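Local structure of Iron(3+)-hydroxamate-binding protein FhuD (Bacillus subtilis subsp. subtilis, 3G9Q) at residues S149-N154 with I158-K163; S170-Y173 with G177-A180; I248-T253 with L262-E267; D22-Y27 with V95-D100; D129-A134 with S257-L262. The protein binds iron(3+)-hydroxamate complexes, being required for ferrichrome and coprogen transport, and passes them to the membrane-bound permease of the FhuCBGD ABC transporter. All blocks are in the same frame, centred on the assembly; numbering follows the deposited sequence.

Contact 1: residues S149-N154 with I158-K163; sequences SIMQTN and IYVFGK
Q152 and F161 lie on the same side of a beta hairpin, formed by the antiparallel strands of segments 149-154 and 158-163, and their side chains meet at a slant. The glutamine is extended beyond CG and runs past the phenyl rim: its CB lies at the ring edge in plane, CG is 3.4 Å from F161 CE1, and the amide is turned 69° against the ring. I150 crosses the same phenylalanine at about a right angle, with its CG2, the branch anti to the backbone N, 3.9 Å from F161 CD1.

The opposite side carries M151 (modelled as selenomethionine), I158 and V160. M151 CB comes within 4.3 Å of I158 CG2, and the layer continues onto I211 of strand 210-215 and T196 and I198 of strand 195-198, the hairpin's sheet neighbours. Q152 and Y159 form a hydrogen-bonded pair: Y159 N donates to Q152 O (2.9 Å) and Q152 N to Y159 O (3.0 Å), and F161 N bonds to I150 O. Toward the turn, the N154 amide and the Y159 ring are 20° from coplanar, and N154 ND2 donates to Y159 OH at 3.1 Å, the hydroxyl oxygen sitting 24° out of the amide plane.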
# COMPACT_ATOMS: atom_id res chain seq x y z
N SER A 149 -15.06 -7.54 -2.19
CA SER A 149 -14.40 -7.25 -3.46
C SER A 149 -13.51 -6.04 -3.37
O SER A 149 -13.67 -5.19 -2.50
CB SER A 149 -15.42 -6.96 -4.57
OG SER A 149 -16.40 -7.96 -4.68
N ILE A 150 -12.55 -5.96 -4.28
CA ILE A 150 -11.69 -4.79 -4.34
C ILE A 150 -11.57 -4.40 -5.80
O ILE A 150 -11.10 -5.19 -6.63
CB ILE A 150 -10.29 -5.05 -3.80
CG1 ILE A 150 -10.37 -5.53 -2.35
CG2 ILE A 150 -9.47 -3.75 -3.93
CD1 ILE A 150 -9.07 -6.10 -1.78
N MSE A 151 -12.02 -3.20 -6.14
CA MSE A 151 -11.93 -2.77 -7.52
C MSE A 151 -11.77 -1.28 -7.75
O MSE A 151 -12.27 -0.45 -6.99
CB MSE A 151 -13.13 -3.31 -8.32
CG MSE A 151 -14.50 -3.25 -7.64
SE MSE A 151 -15.96 -4.27 -8.55
CE MSE A 151 -15.61 -6.09 -7.87
N GLN A 152 -11.01 -0.96 -8.79
CA GLN A 152 -10.77 0.44 -9.15
C GLN A 152 -11.16 0.68 -10.58
O GLN A 152 -11.05 -0.20 -11.44
CB GLN A 152 -9.31 0.82 -8.94
CG GLN A 152 -8.86 0.73 -7.50
CD GLN A 152 -7.44 1.17 -7.33
OE1 GLN A 152 -6.52 0.60 -7.93
NE2 GLN A 152 -7.24 2.19 -6.51
N THR A 153 -11.59 1.90 -10.84
CA THR A 153 -12.04 2.30 -12.15
C THR A 153 -11.05 3.21 -12.86
O THR A 153 -10.37 4.02 -12.23
CB THR A 153 -13.39 3.04 -12.05
OG1 THR A 153 -13.91 3.29 -13.35
CG2 THR A 153 -13.20 4.36 -11.30
N ASN A 154 -10.98 3.06 -14.18
CA ASN A 154 -10.10 3.86 -15.02
C ASN A 154 -10.65 3.89 -16.43
O ASN A 154 -10.26 3.07 -17.27
CB ASN A 154 -8.69 3.28 -15.03
CG ASN A 154 -7.75 4.06 -15.93
OD1 ASN A 154 -7.59 5.28 -15.78
ND2 ASN A 154 -7.12 3.37 -16.87
N ILE A 158 -12.39 -1.74 -15.71
CA ILE A 158 -12.56 -1.88 -14.27
C ILE A 158 -11.64 -3.00 -13.80
O ILE A 158 -11.68 -4.12 -14.33
CB ILE A 158 -14.02 -2.24 -13.91
CG1 ILE A 158 -14.95 -1.11 -14.35
CG2 ILE A 158 -14.14 -2.48 -12.42
CD1 ILE A 158 -16.43 -1.48 -14.39
N TYR A 159 -10.80 -2.70 -12.81
CA TYR A 159 -9.87 -3.70 -12.29
C TYR A 159 -10.39 -4.33 -10.99
O TYR A 159 -10.75 -3.63 -10.05
CB TYR A 159 -8.48 -3.05 -12.05
CG TYR A 159 -7.98 -2.16 -13.19
CD1 TYR A 159 -7.93 -0.76 -13.04
CD2 TYR A 159 -7.55 -2.70 -14.41
CE1 TYR A 159 -7.46 0.08 -14.08
CE2 TYR A 159 -7.09 -1.88 -15.46
CZ TYR A 159 -7.05 -0.49 -15.29
OH TYR A 159 -6.60 0.33 -16.31
N VAL A 160 -10.48 -5.66 -10.95
CA VAL A 160 -10.92 -6.38 -9.75
C VAL A 160 -9.66 -7.00 -9.19
O VAL A 160 -9.13 -7.96 -9.74
CB VAL A 160 -11.97 -7.50 -10.06
CG1 VAL A 160 -11.53 -8.30 -11.27
CG2 VAL A 160 -12.13 -8.42 -8.86
N PHE A 161 -9.15 -6.42 -8.10
CA PHE A 161 -7.91 -6.90 -7.50
C PHE A 161 -8.02 -8.15 -6.66
O PHE A 161 -9.08 -8.48 -6.14
CB PHE A 161 -7.27 -5.80 -6.68
CG PHE A 161 -6.97 -4.57 -7.47
CD1 PHE A 161 -7.86 -3.49 -7.47
CD2 PHE A 161 -5.85 -4.51 -8.28
CE1 PHE A 161 -7.62 -2.37 -8.27
CE2 PHE A 161 -5.60 -3.40 -9.09
CZ PHE A 161 -6.49 -2.33 -9.08
N GLY A 162 -6.91 -8.87 -6.56
CA GLY A 162 -6.87 -10.07 -5.76
C GLY A 162 -6.04 -9.78 -4.52
O GLY A 162 -6.15 -8.70 -3.95
N LYS A 163 -5.21 -10.73 -4.12
CA LYS A 163 -4.40 -10.54 -2.93
C LYS A 163 -2.96 -10.16 -3.22
O LYS A 163 -2.24 -9.69 -2.34
CB LYS A 163 -4.43 -11.81 -2.06
CG LYS A 163 -3.78 -13.04 -2.68
CD LYS A 163 -3.89 -14.23 -1.73
CE LYS A 163 -3.19 -15.47 -2.30
NZ LYS A 163 -3.18 -16.63 -1.36

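Contact 2: residues S170-Y173 with G177-A180; sequences SIIY and GLQA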
# COMPACT_ATOMS: atom_id res chain seq x y z
N SER A 170 -3.50 -8.05 -0.02
CA SER A 170 -2.87 -8.99 0.89
C SER A 170 -3.44 -8.83 2.30
O SER A 170 -3.44 -9.78 3.07
CB SER A 170 -1.34 -8.82 0.91
OG SER A 170 -0.91 -7.72 1.71
N ILE A 171 -3.92 -7.63 2.62
CA ILE A 171 -4.48 -7.39 3.96
C ILE A 171 -5.80 -8.15 4.13
O ILE A 171 -5.98 -8.97 5.05
CB ILE A 171 -4.80 -5.87 4.20
CG1 ILE A 171 -3.77 -4.97 3.50
CG2 ILE A 171 -4.81 -5.58 5.69
CD1 ILE A 171 -2.28 -5.16 3.90
N ILE A 172 -6.72 -7.87 3.21
CA ILE A 172 -8.06 -8.44 3.20
C ILE A 172 -8.18 -9.94 2.94
O ILE A 172 -8.95 -10.63 3.62
CB ILE A 172 -8.91 -7.67 2.19
CG1 ILE A 172 -9.15 -6.25 2.75
CG2 ILE A 172 -10.18 -8.43 1.89
CD1 ILE A 172 -10.20 -6.17 3.84
N TYR A 173 -7.42 -10.45 1.98
CA TYR A 173 -7.53 -11.86 1.67
C TYR A 173 -6.57 -12.79 2.38
O TYR A 173 -6.77 -14.00 2.35
CB TYR A 173 -7.46 -12.05 0.16
CG TYR A 173 -8.58 -11.37 -0.60
CD1 TYR A 173 -8.29 -10.46 -1.62
CD2 TYR A 173 -9.92 -11.62 -0.30
CE1 TYR A 173 -9.31 -9.81 -2.32
CE2 TYR A 173 -10.95 -10.97 -0.99
CZ TYR A 173 -10.63 -10.07 -2.00
OH TYR A 173 -11.62 -9.41 -2.69
N GLY A 177 -8.08 -12.94 6.39
CA GLY A 177 -8.71 -14.18 5.96
C GLY A 177 -10.16 -14.04 5.51
O GLY A 177 -10.96 -14.96 5.69
N LEU A 178 -10.49 -12.89 4.94
CA LEU A 178 -11.85 -12.64 4.47
C LEU A 178 -12.06 -13.34 3.12
O LEU A 178 -11.12 -13.51 2.36
CB LEU A 178 -12.07 -11.13 4.38
CG LEU A 178 -11.92 -10.47 5.76
CD1 LEU A 178 -11.91 -8.93 5.65
CD2 LEU A 178 -13.04 -10.94 6.65
N GLN A 179 -13.29 -13.77 2.83
CA GLN A 179 -13.53 -14.47 1.57
C GLN A 179 -13.86 -13.59 0.37
O GLN A 179 -14.27 -12.43 0.52
CB GLN A 179 -14.65 -15.52 1.71
CG GLN A 179 -14.25 -16.83 2.36
CD GLN A 179 -14.09 -16.70 3.87
OE1 GLN A 179 -15.06 -16.45 4.60
NE2 GLN A 179 -12.85 -16.86 4.35
N ALA A 180 -13.68 -14.17 -0.82
CA ALA A 180 -13.95 -13.51 -2.10
C ALA A 180 -14.91 -14.39 -2.90
O ALA A 180 -15.02 -15.59 -2.62
CB ALA A 180 -12.65 -13.31 -2.86
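The Y173 ring is met at its edge by the chain of 177-180: two carbonyl oxygens lie near the ring plane, L178 O at 3.5 Å from Y173 CD2 and Q179 O at 3.9 Å from Y173 CE2. One face of the ring is occupied, toward the rim, by CG2 of the preceding I172. The methyl of A180 approaches obliquely, its CB 3.4 Å from Y173 CE2. Although the CB of Y173 points away from 177-180, CG stands anti to the carbonyl carbon (chi1 -62°), which swings the ring back alongside that chain. Its hydroxyl is hydrogen-bonded to I148 O, so the tyrosine also ties the helix to the start of strand 148-154, and backbone bonding between Q179 and I148 draws the loop to the same place.

On the buried side, I172 and L178 cross at a slant, with I172 CD1 and L178 CD1 3.7 Å apart. L178 continues onto I139 and V143 of helix 118-143, while I172 also touches I265 of helix 255-270. The backbone link is L178 N to I172 O, 3.0 Å. It spans six residues, longer than an alpha-helical turn, and G177 between them has positive phi (52°). This is a helix C-terminus closed by a glycine in left-handed conformation, with an apolar residue directly after it folding back on the helix.

Contact 3: residues I248-T253 with L262-E267; sequences IGFYFT and LEFITE
F250 belongs to the loop segment 248-253 and F264 to a regular helix, 262-267; the backbones stay far apart, the nearest CA atoms being those of F250 and L262 at 10.3 Å. The loop makes a loose turn with a weak bond from Y251 N to I248 O. In the helix, L262 O accepts both T266 N and T266 OG1, the latter at 2.7 Å, so the threonine hydroxyl is bonded back to its own helix.

The gap is bridged by two phenylalanine side chains that cross at about a right angle. The F250 and F264 rings meet rim to rim, with centroids 5.8 Å apart and planes at 73°. F250 CZ lies 3.5 Å from F264 CD2, and this F264 carbon sits near the plane of the F250 ring, at its edge. F264 reaches it with CG anti to the backbone N (chi1 169°), and its ring also meets that of F212 in strand 210-215. Elsewhere along the loop F252 touches D22, N41 and N45, so the segment preceding helix 255-270 spans the region between the two lobes.

No hydrogen bond crosses the contact, so its cohesion is probably that of van der Waals packing between the two ring rims.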
# COMPACT_ATOMS: atom_id res chain seq x y z
N ILE A 248 -4.39 7.11 -3.53
CA ILE A 248 -3.06 7.49 -3.05
C ILE A 248 -2.68 6.78 -1.76
O ILE A 248 -1.52 6.43 -1.53
CB ILE A 248 -3.00 9.00 -2.80
CG1 ILE A 248 -3.56 9.74 -4.01
CG2 ILE A 248 -1.54 9.41 -2.48
CD1 ILE A 248 -3.82 11.23 -3.79
N GLY A 249 -3.67 6.55 -0.91
CA GLY A 249 -3.41 5.89 0.34
C GLY A 249 -3.04 4.43 0.16
O GLY A 249 -2.14 3.94 0.84
N PHE A 250 -3.71 3.75 -0.76
CA PHE A 250 -3.46 2.34 -1.02
C PHE A 250 -2.40 2.05 -2.08
O PHE A 250 -2.21 0.92 -2.54
CB PHE A 250 -4.77 1.65 -1.39
CG PHE A 250 -5.67 1.44 -0.22
CD1 PHE A 250 -5.77 0.20 0.38
CD2 PHE A 250 -6.40 2.51 0.30
CE1 PHE A 250 -6.58 0.01 1.49
CE2 PHE A 250 -7.22 2.36 1.41
CZ PHE A 250 -7.32 1.10 2.02
N TYR A 251 -1.69 3.12 -2.44
CA TYR A 251 -0.62 3.11 -3.41
C TYR A 251 0.60 2.43 -2.81
O TYR A 251 1.32 1.73 -3.51
CB TYR A 251 -0.28 4.55 -3.76
CG TYR A 251 0.38 4.73 -5.10
CD1 TYR A 251 1.70 4.32 -5.32
CD2 TYR A 251 -0.32 5.31 -6.16
CE1 TYR A 251 2.31 4.49 -6.57
CE2 TYR A 251 0.27 5.48 -7.40
CZ TYR A 251 1.57 5.07 -7.60
OH TYR A 251 2.13 5.25 -8.84
N PHE A 252 0.84 2.63 -1.52
CA PHE A 252 2.00 2.02 -0.85
C PHE A 252 1.63 0.88 0.07
O PHE A 252 0.46 0.70 0.42
CB PHE A 252 2.78 3.06 -0.03
CG PHE A 252 2.93 4.39 -0.71
CD1 PHE A 252 1.96 5.38 -0.55
CD2 PHE A 252 4.04 4.66 -1.52
CE1 PHE A 252 2.10 6.61 -1.17
CE2 PHE A 252 4.18 5.90 -2.15
CZ PHE A 252 3.21 6.87 -1.98
N THR A 253 2.64 0.11 0.49
CA THR A 253 2.44 -1.01 1.39
C THR A 253 3.54 -1.03 2.45
O THR A 253 3.98 -2.10 2.88
CB THR A 253 2.48 -2.38 0.64
OG1 THR A 253 3.75 -2.54 -0.02
CG2 THR A 253 1.35 -2.47 -0.39
N LEU A 262 -5.27 -0.69 7.26
CA LEU A 262 -5.99 -1.67 8.07
C LEU A 262 -7.02 -0.99 8.94
O LEU A 262 -8.03 -1.60 9.27
CB LEU A 262 -5.05 -2.49 8.96
CG LEU A 262 -5.73 -3.54 9.87
CD1 LEU A 262 -6.61 -4.48 9.07
CD2 LEU A 262 -4.67 -4.33 10.61
N GLU A 263 -6.76 0.26 9.31
CA GLU A 263 -7.71 1.00 10.14
C GLU A 263 -8.94 1.30 9.27
O GLU A 263 -10.08 1.07 9.67
CB GLU A 263 -7.07 2.29 10.65
CG GLU A 263 -7.86 3.04 11.74
CD GLU A 263 -7.26 4.43 12.06
OE1 GLU A 263 -6.05 4.51 12.39
OE2 GLU A 263 -8.01 5.44 11.98
N PHE A 264 -8.69 1.80 8.06
CA PHE A 264 -9.79 2.11 7.17
C PHE A 264 -10.63 0.87 6.82
O PHE A 264 -11.85 0.96 6.76
CB PHE A 264 -9.26 2.75 5.89
CG PHE A 264 -10.29 2.86 4.81
CD1 PHE A 264 -11.35 3.74 4.93
CD2 PHE A 264 -10.21 2.06 3.68
CE1 PHE A 264 -12.31 3.82 3.94
CE2 PHE A 264 -11.17 2.14 2.68
CZ PHE A 264 -12.22 3.02 2.82
N ILE A 265 -9.96 -0.25 6.57
CA ILE A 265 -10.64 -1.51 6.24
C ILE A 265 -11.58 -1.90 7.40
O ILE A 265 -12.78 -2.12 7.20
CB ILE A 265 -9.62 -2.69 6.04
CG1 ILE A 265 -8.62 -2.37 4.91
CG2 ILE A 265 -10.39 -4.00 5.79
CD1 ILE A 265 -7.42 -3.31 4.83
N THR A 266 -11.01 -1.97 8.60
CA THR A 266 -11.73 -2.35 9.82
C THR A 266 -12.88 -1.41 10.15
O THR A 266 -14.01 -1.86 10.35
CB THR A 266 -10.76 -2.40 11.01
OG1 THR A 266 -9.64 -3.24 10.68
CG2 THR A 266 -11.48 -2.95 12.24
N GLU A 267 -12.60 -0.11 10.21
CA GLU A 267 -13.65 0.85 10.50
C GLU A 267 -14.82 0.70 9.53
O GLU A 267 -15.97 0.62 9.95
CB GLU A 267 -13.11 2.29 10.44
CG GLU A 267 -14.20 3.36 10.57
CD GLU A 267 -14.97 3.29 11.90
OE1 GLU A 267 -16.06 3.89 11.98
OE2 GLU A 267 -14.49 2.65 12.87

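Contact 4: residues D22-Y27 with V95-D100; sequences DGYYGY and VAVKYD
Y24 presents the edge of its ring to V97, whose CG2 lies near the ring plane, 3.3 Å from Y24 CE2 and 3.9 Å from Y24 CD2. The two side chains come from opposite directions and bridge backbones whose nearest CA atoms, Y24 and V97, are 9.9 Å apart. V97 makes the touch with the methyl that stands between its backbone N and carbonyl carbon. Farther along, the tyrosine hydroxyl passes Y99, with Y24 OH 4.2 Å from Y99 CA.

The segment 22-27 follows strand 17-19 and leads into helix 25-31, Y27 N bonding to Y24 O at 2.8 Å, while V97 belongs to the segment where strand 94-97 gives way to a loop. Both lie at the C-terminal ends of the strands of the four-stranded parallel sheet of the N-terminal lobe, where an alpha/beta fold of this kind gathers its loops. Strand 74-78 runs between 17-19 and 94-97 and sends W78 into the contact: its NE1 is hydrogen-bonded to Y24 OH and its ring meets those of Y24 and Y99. F111 of helix 106-115 adds an edge-to-face partner for Y24 and also touches V97.

The contact is thus apolar where the two segments meet, while the one polar atom of the buried tyrosine is satisfied by the indole of W78, which helps to fix where the ring points.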
# COMPACT_ATOMS: atom_id res chain seq x y z
N ASP A 22 9.80 6.39 -3.35
CA ASP A 22 8.65 6.75 -2.51
C ASP A 22 8.10 5.62 -1.64
O ASP A 22 7.83 5.82 -0.45
CB ASP A 22 7.51 7.28 -3.39
CG ASP A 22 7.42 6.53 -4.71
OD1 ASP A 22 8.38 6.63 -5.49
OD2 ASP A 22 6.40 5.86 -4.95
N GLY A 23 7.93 4.44 -2.23
CA GLY A 23 7.38 3.30 -1.52
C GLY A 23 8.14 2.76 -0.31
O GLY A 23 7.64 1.83 0.34
N TYR A 24 9.32 3.30 -0.01
CA TYR A 24 10.10 2.84 1.13
C TYR A 24 10.22 3.86 2.26
O TYR A 24 10.64 3.51 3.37
CB TYR A 24 11.51 2.40 0.68
CG TYR A 24 11.50 1.21 -0.26
CD1 TYR A 24 10.55 0.19 -0.10
CD2 TYR A 24 12.40 1.11 -1.31
CE1 TYR A 24 10.50 -0.90 -0.96
CE2 TYR A 24 12.36 0.03 -2.18
CZ TYR A 24 11.41 -0.98 -2.00
OH TYR A 24 11.35 -2.04 -2.87
N TYR A 25 9.83 5.11 2.00
CA TYR A 25 9.90 6.17 3.02
C TYR A 25 9.37 5.71 4.38
O TYR A 25 10.04 5.88 5.40
CB TYR A 25 9.14 7.42 2.55
CG TYR A 25 9.04 8.47 3.63
CD1 TYR A 25 10.15 9.23 4.00
CD2 TYR A 25 7.87 8.63 4.34
CE1 TYR A 25 10.09 10.14 5.07
CE2 TYR A 25 7.80 9.51 5.39
CZ TYR A 25 8.91 10.27 5.76
OH TYR A 25 8.79 11.15 6.83
N GLY A 26 8.16 5.15 4.38
CA GLY A 26 7.56 4.67 5.61
C GLY A 26 8.36 3.60 6.36
O GLY A 26 8.19 3.43 7.57
N TYR A 27 9.21 2.87 5.64
CA TYR A 27 10.05 1.82 6.26
C TYR A 27 11.12 2.41 7.17
O TYR A 27 11.31 1.95 8.29
CB TYR A 27 10.76 0.96 5.19
CG TYR A 27 9.86 -0.02 4.47
CD1 TYR A 27 9.12 0.37 3.37
CD2 TYR A 27 9.73 -1.33 4.92
CE1 TYR A 27 8.27 -0.50 2.74
CE2 TYR A 27 8.86 -2.21 4.29
CZ TYR A 27 8.14 -1.79 3.20
OH TYR A 27 7.26 -2.65 2.56
N VAL A 95 22.24 2.38 -2.30
CA VAL A 95 21.72 1.03 -2.34
C VAL A 95 20.62 0.90 -3.35
O VAL A 95 19.70 1.72 -3.41
CB VAL A 95 21.17 0.60 -0.98
CG1 VAL A 95 22.29 0.57 0.04
CG2 VAL A 95 20.07 1.56 -0.54
N ALA A 96 20.72 -0.14 -4.17
CA ALA A 96 19.71 -0.40 -5.17
C ALA A 96 18.82 -1.51 -4.62
O ALA A 96 19.29 -2.49 -4.04
CB ALA A 96 20.36 -0.82 -6.47
N VAL A 97 17.52 -1.33 -4.81
CA VAL A 97 16.54 -2.28 -4.33
C VAL A 97 15.60 -2.71 -5.45
O VAL A 97 14.75 -1.94 -5.89
CB VAL A 97 15.73 -1.68 -3.16
CG1 VAL A 97 16.55 -1.76 -1.88
CG2 VAL A 97 15.38 -0.23 -3.46
N LYS A 98 15.78 -3.94 -5.91
CA LYS A 98 14.95 -4.50 -6.96
C LYS A 98 13.52 -4.49 -6.43
O LYS A 98 13.23 -5.10 -5.40
CB LYS A 98 15.39 -5.93 -7.28
CG LYS A 98 16.90 -6.09 -7.50
CD LYS A 98 17.26 -7.43 -8.13
CE LYS A 98 16.96 -7.45 -9.63
NZ LYS A 98 15.54 -7.14 -9.96
N TYR A 99 12.64 -3.79 -7.13
CA TYR A 99 11.24 -3.69 -6.71
C TYR A 99 10.49 -5.03 -6.66
O TYR A 99 10.59 -5.85 -7.58
CB TYR A 99 10.50 -2.72 -7.62
CG TYR A 99 9.01 -2.72 -7.38
CD1 TYR A 99 8.16 -3.57 -8.10
CD2 TYR A 99 8.44 -1.87 -6.43
CE1 TYR A 99 6.78 -3.57 -7.88
CE2 TYR A 99 7.07 -1.86 -6.20
CZ TYR A 99 6.25 -2.70 -6.93
OH TYR A 99 4.89 -2.64 -6.73
N ASP A 100 9.72 -5.21 -5.59
CA ASP A 100 8.92 -6.41 -5.38
C ASP A 100 9.77 -7.67 -5.26
O ASP A 100 9.28 -8.79 -5.42
CB ASP A 100 7.88 -6.57 -6.52
CG ASP A 100 6.48 -6.90 -6.00
OD1 ASP A 100 6.24 -8.08 -5.63
OD2 ASP A 100 5.63 -5.98 -5.96

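Contact 5: residues D129-A134 with S257-L262; sequences DKKVAA and SLEGQL
K131 and E259 form the polar part of the contact, a salt bridge between K131 NZ and E259 OE2 at 2.7 Å. The ammonium approaches the carboxylate from above its plane, 36° out of it. The two side chains slant across each other: the lysine is bent at chi2 and chi4, which turns its tip toward the glutamate, whereas E259 is extended beyond CG and brings its end nearer. The second oxygen, E259 OE1, is hydrogen-bonded to W124 NE1, so the carboxylate is held at both oxygens by helix 118-143.

The two helical segments run almost parallel, at 18°, with axes 11.4 Å apart at their closest. Helix 118-143 is the long helix that connects the N- and C-terminal lobes, as is characteristic of this siderophore-binding family, and the C-terminal helix 255-270 lies along it.

The apolar part lies about one turn beyond E259 on helix 255-270, and next to K131 on the other. L262 points at the partner helix, and its CD2 is 4.2 Å from V132 CA and 4.3 Å from V132 CG2. The same methyl lies 4.2 Å from K131 O. W128 of the long helix and I171 of helix 169-175 also pack on L258 and L262.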
# COMPACT_ATOMS: atom_id res chain seq x y z
N ASP A 129 1.23 -7.57 14.29
CA ASP A 129 0.51 -8.83 14.46
C ASP A 129 -0.56 -8.78 15.54
O ASP A 129 -1.53 -9.54 15.49
CB ASP A 129 1.49 -9.97 14.74
CG ASP A 129 2.27 -10.36 13.50
OD1 ASP A 129 3.12 -11.28 13.60
OD2 ASP A 129 2.02 -9.76 12.43
N LYS A 130 -0.36 -7.89 16.51
CA LYS A 130 -1.33 -7.71 17.59
C LYS A 130 -2.56 -6.96 17.03
O LYS A 130 -3.69 -7.16 17.48
CB LYS A 130 -0.71 -6.91 18.74
CG LYS A 130 -1.63 -6.75 19.96
CD LYS A 130 -0.92 -6.10 21.14
CE LYS A 130 -1.86 -5.97 22.33
NZ LYS A 130 -3.13 -5.29 21.89
N LYS A 131 -2.31 -6.10 16.05
CA LYS A 131 -3.38 -5.35 15.42
C LYS A 131 -4.10 -6.24 14.42
O LYS A 131 -5.33 -6.21 14.32
CB LYS A 131 -2.86 -4.11 14.69
CG LYS A 131 -2.30 -3.04 15.60
CD LYS A 131 -2.62 -1.66 15.05
CE LYS A 131 -1.95 -0.58 15.86
NZ LYS A 131 -0.47 -0.65 15.71
N VAL A 132 -3.35 -7.04 13.67
CA VAL A 132 -3.99 -7.91 12.71
C VAL A 132 -4.95 -8.86 13.43
O VAL A 132 -6.15 -8.88 13.15
CB VAL A 132 -2.96 -8.73 11.90
CG1 VAL A 132 -3.67 -9.81 11.10
CG2 VAL A 132 -2.20 -7.80 10.94
N ALA A 133 -4.41 -9.62 14.38
CA ALA A 133 -5.17 -10.58 15.16
C ALA A 133 -6.46 -10.01 15.73
O ALA A 133 -7.52 -10.63 15.66
CB ALA A 133 -4.31 -11.11 16.29
N ALA A 134 -6.34 -8.83 16.33
CA ALA A 134 -7.48 -8.16 16.95
C ALA A 134 -8.59 -7.83 15.95
O ALA A 134 -9.78 -8.13 16.18
CB ALA A 134 -7.02 -6.89 17.64
N SER A 257 1.70 2.92 6.05
CA SER A 257 0.55 2.88 5.16
C SER A 257 -0.33 1.67 5.46
O SER A 257 -1.57 1.76 5.41
CB SER A 257 1.00 2.81 3.70
OG SER A 257 1.55 4.04 3.26
N LEU A 258 0.31 0.55 5.75
CA LEU A 258 -0.40 -0.68 6.08
C LEU A 258 -1.25 -0.45 7.32
O LEU A 258 -2.40 -0.89 7.39
CB LEU A 258 0.59 -1.84 6.30
CG LEU A 258 1.31 -2.39 5.06
CD1 LEU A 258 2.26 -3.51 5.46
CD2 LEU A 258 0.29 -2.88 4.05
N GLU A 259 -0.69 0.24 8.31
CA GLU A 259 -1.44 0.52 9.53
C GLU A 259 -2.65 1.39 9.20
O GLU A 259 -3.76 1.10 9.64
CB GLU A 259 -0.56 1.22 10.57
CG GLU A 259 0.17 0.25 11.49
CD GLU A 259 0.93 0.95 12.61
OE1 GLU A 259 2.06 1.44 12.37
OE2 GLU A 259 0.38 1.01 13.73
N GLY A 260 -2.44 2.44 8.42
CA GLY A 260 -3.53 3.32 8.04
C GLY A 260 -4.60 2.62 7.22
O GLY A 260 -5.80 2.87 7.39
N GLN A 261 -4.17 1.74 6.32
CA GLN A 261 -5.08 0.97 5.48
C GLN A 261 -5.90 -0.04 6.28
O GLN A 261 -7.07 -0.22 6.01
CB GLN A 261 -4.32 0.22 4.38
CG GLN A 261 -3.50 1.10 3.47
CD GLN A 261 -2.71 0.31 2.45
OE1 GLN A 261 -2.05 0.88 1.58
NE2 GLN A 261 -2.77 -1.01 2.55
N LEU A 262 -5.27 -0.69 7.26
CA LEU A 262 -5.99 -1.67 8.07
C LEU A 262 -7.02 -0.99 8.94
O LEU A 262 -8.03 -1.60 9.27
CB LEU A 262 -5.05 -2.49 8.96
CG LEU A 262 -5.73 -3.54 9.87
CD1 LEU A 262 -6.61 -4.48 9.07
CD2 LEU A 262 -4.67 -4.33 10.61

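Contact 1 is the most buried, a hairpin held mainly by backbone bonds within the C-terminal sheet; contact 2, touching it through Y173, closes the helix that follows and is partly buried. Contacts 3 and 5 share L262 and helix 255-270 but differ in chemistry: an aromatic pair with no hydrogen bond across it against an ion pair with apolar backing. I171 and I172 join contact 2 to this helix, packing on L258, L262 and I265. Contact 4 stands apart in the N-terminal lobe, about 24 Å between centres from contact 1; its Y24 and V97 are buried while 98-100 are exposed. F252 and T253 of contact 3 touch 22-27, linking the lobes.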